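Local structure of ABC transporter periplasmic-binding protein YTFQ (Escherichia coli, 2VK2) at residues K176-M179 with E180-K184. The protein binds alpha- and beta-galactofuranose in the periplasm as the solute-binding component of the YtfQRT-YjfF ABC sugar transporter. Sequence-based numbering, arbitrary orientation.
Sequences KEVM and ESFIK
Val178 and Phe182, one helical turn apart, form the tight side of this local contact within helix 172-185. Val178 CG1 sits 3.4 Å from Phe182 CZ and over one ring face, displaced toward the rim; it lies 3.8 Å from the centroid of the Phe182 ring, 26° off the normal, a CH-pi contact. A chi1 of 175° puts CG1 anti to the backbone N and beside the carbonyl carbon, where it reaches the ring. Next to this pair, Met179 CG meets Ile183 CD1 at 4.0 Å, the two side chains crossing at about a right angle. All four residues are buried, and Val178, Met179 and Phe182 pack on Val132 and Leu134 of strand 129-135, as expected for a helix lying on the sheet of a periplasmic-binding-protein lobe.

The polar side, where Lys176 and Glu180 are partly exposed and Ser181 is exposed to solvent, is looser. Glu180 OE2 lies 3.6 Å from Lys176 CE but 4.5 Å from Lys176 NZ, beyond a salt bridge; the ammonium pairs instead with Glu212. Replacing Glu180 with an alanine would probably uncover the Lys176 methylenes and remove a secondary negative charge, leaving Glu212 as the ammonium's main partner.

Backbone bonds run from Glu180 N to Lys176 O and from Ile183 N to Met179 O. Val178 O is gripped twice, by Phe182 N at 3.0 Å and by Ser181 OG at 2.6 Å, the hydroxyl approaching at a C=O...donor angle of 129°. The chemistry therefore implies an amphipathic turn, fixed by apolar packing and backbone bonds, whose intrahelical charge pair probably adds a weaker electrostatic term to the carboxylate-methylene contact.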
loop_
_atom_site.group_PDB
_atom_site.type_symbol
_atom_site.label_atom_id
_atom_site.label_comp_id
_atom_site.label_asym_id
_atom_site.label_seq_id
_atom_site.Cartn_x
_atom_site.Cartn_y
_atom_site.Cartn_z
ATOM N N LYS A 176 -10.752 -4.964 -11.212
ATOM C CA LYS A 176 -11.282 -5.436 -12.490
ATOM C C LYS A 176 -12.699 -4.915 -12.733
ATOM O O LYS A 176 -13.001 -4.411 -13.812
ATOM C CB LYS A 176 -11.275 -6.968 -12.549
ATOM C CG LYS A 176 -11.746 -7.527 -13.887
ATOM C CD LYS A 176 -11.639 -9.037 -13.940
ATOM C CE LYS A 176 -12.041 -9.559 -15.306
ATOM N NZ LYS A 176 -12.037 -11.043 -15.354
ATOM N N GLU A 177 -13.558 -5.043 -11.726
ATOM C CA GLU A 177 -14.950 -4.597 -11.816
ATOM C C GLU A 177 -15.047 -3.107 -12.144
ATOM O O GLU A 177 -15.811 -2.702 -13.024
ATOM C CB GLU A 177 -15.670 -4.892 -10.499
ATOM C CG GLU A 177 -17.125 -4.451 -10.431
ATOM C CD GLU A 177 -17.693 -4.569 -9.032
ATOM O OE1 GLU A 177 -17.410 -5.584 -8.362
ATOM O OE2 GLU A 177 -18.415 -3.647 -8.598
ATOM N N VAL A 178 -14.269 -2.295 -11.436
ATOM C CA VAL A 178 -14.291 -0.853 -11.651
ATOM C C VAL A 178 -13.710 -0.495 -13.023
ATOM O O VAL A 178 -14.266 0.345 -13.730
ATOM C CB VAL A 178 -13.557 -0.105 -10.520
ATOM C CG1 VAL A 178 -13.476 1.383 -10.817
ATOM C CG2 VAL A 178 -14.267 -0.348 -9.193
ATOM N N MET A 179 -12.614 -1.144 -13.412
ATOM C CA MET A 179 -12.038 -0.914 -14.739
ATOM C C MET A 179 -13.028 -1.267 -15.851
ATOM O O MET A 179 -13.117 -0.549 -16.847
ATOM C CB MET A 179 -10.738 -1.699 -14.939
ATOM C CG MET A 179 -9.970 -1.317 -16.204
ATOM S SD MET A 179 -9.339 0.369 -16.140
ATOM C CE MET A 179 -8.891 0.632 -17.856
ATOM N N GLU A 180 -13.764 -2.366 -15.682
ATOM C CA GLU A 180 -14.814 -2.740 -16.639
ATOM C C GLU A 180 -15.830 -1.612 -16.813
ATOM O O GLU A 180 -16.225 -1.296 -17.935
ATOM C CB GLU A 180 -15.535 -4.015 -16.195
ATOM C CG GLU A 180 -14.737 -5.297 -16.402
ATOM C CD GLU A 180 -15.345 -6.505 -15.700
ATOM O OE1 GLU A 180 -16.208 -6.327 -14.813
ATOM O OE2 GLU A 180 -14.955 -7.644 -16.035
ATOM N N SER A 181 -16.242 -1.003 -15.702
ATOM C CA SER A 181 -17.192 0.109 -15.746
ATOM C C SER A 181 -16.592 1.337 -16.436
ATOM O O SER A 181 -17.285 2.027 -17.183
ATOM C CB SER A 181 -17.682 0.474 -14.339
ATOM O OG SER A 181 -16.711 1.206 -13.615
ATOM N N PHE A 182 -15.311 1.606 -16.185
ATOM C CA PHE A 182 -14.617 2.715 -16.844
ATOM C C PHE A 182 -14.534 2.500 -18.355
ATOM O O PHE A 182 -14.772 3.424 -19.131
ATOM C CB PHE A 182 -13.195 2.897 -16.294
ATOM C CG PHE A 182 -13.121 3.417 -14.872
ATOM C CD1 PHE A 182 -14.223 3.969 -14.220
ATOM C CD2 PHE A 182 -11.907 3.388 -14.203
ATOM C CE1 PHE A 182 -14.109 4.449 -12.919
ATOM C CE2 PHE A 182 -11.789 3.877 -12.912
ATOM C CZ PHE A 182 -12.889 4.402 -12.270
ATOM N N ILE A 183 -14.186 1.281 -18.761
ATOM C CA ILE A 183 -14.079 0.934 -20.180
ATOM C C ILE A 183 -15.416 1.135 -20.896
ATOM O O ILE A 183 -15.465 1.744 -21.967
ATOM C CB ILE A 183 -13.585 -0.520 -20.359
ATOM C CG1 ILE A 183 -12.107 -0.627 -19.973
ATOM C CG2 ILE A 183 -13.776 -0.992 -21.798
ATOM C CD1 ILE A 183 -11.610 -2.050 -19.833
ATOM N N LYS A 184 -16.493 0.643 -20.292
ATOM C CA LYS A 184 -17.836 0.791 -20.861
ATOM C C LYS A 184 -18.301 2.250 -20.915
ATOM O O LYS A 184 -19.078 2.622 -21.799
ATOM C CB LYS A 184 -18.847 -0.048 -20.076
ATOM C CG LYS A 184 -18.672 -1.545 -20.259
ATOM C CD LYS A 184 -19.599 -2.326 -19.347
ATOM C CE LYS A 184 -19.263 -3.809 -19.349
ATOM N NZ LYS A 184 -20.061 -4.559 -18.342
#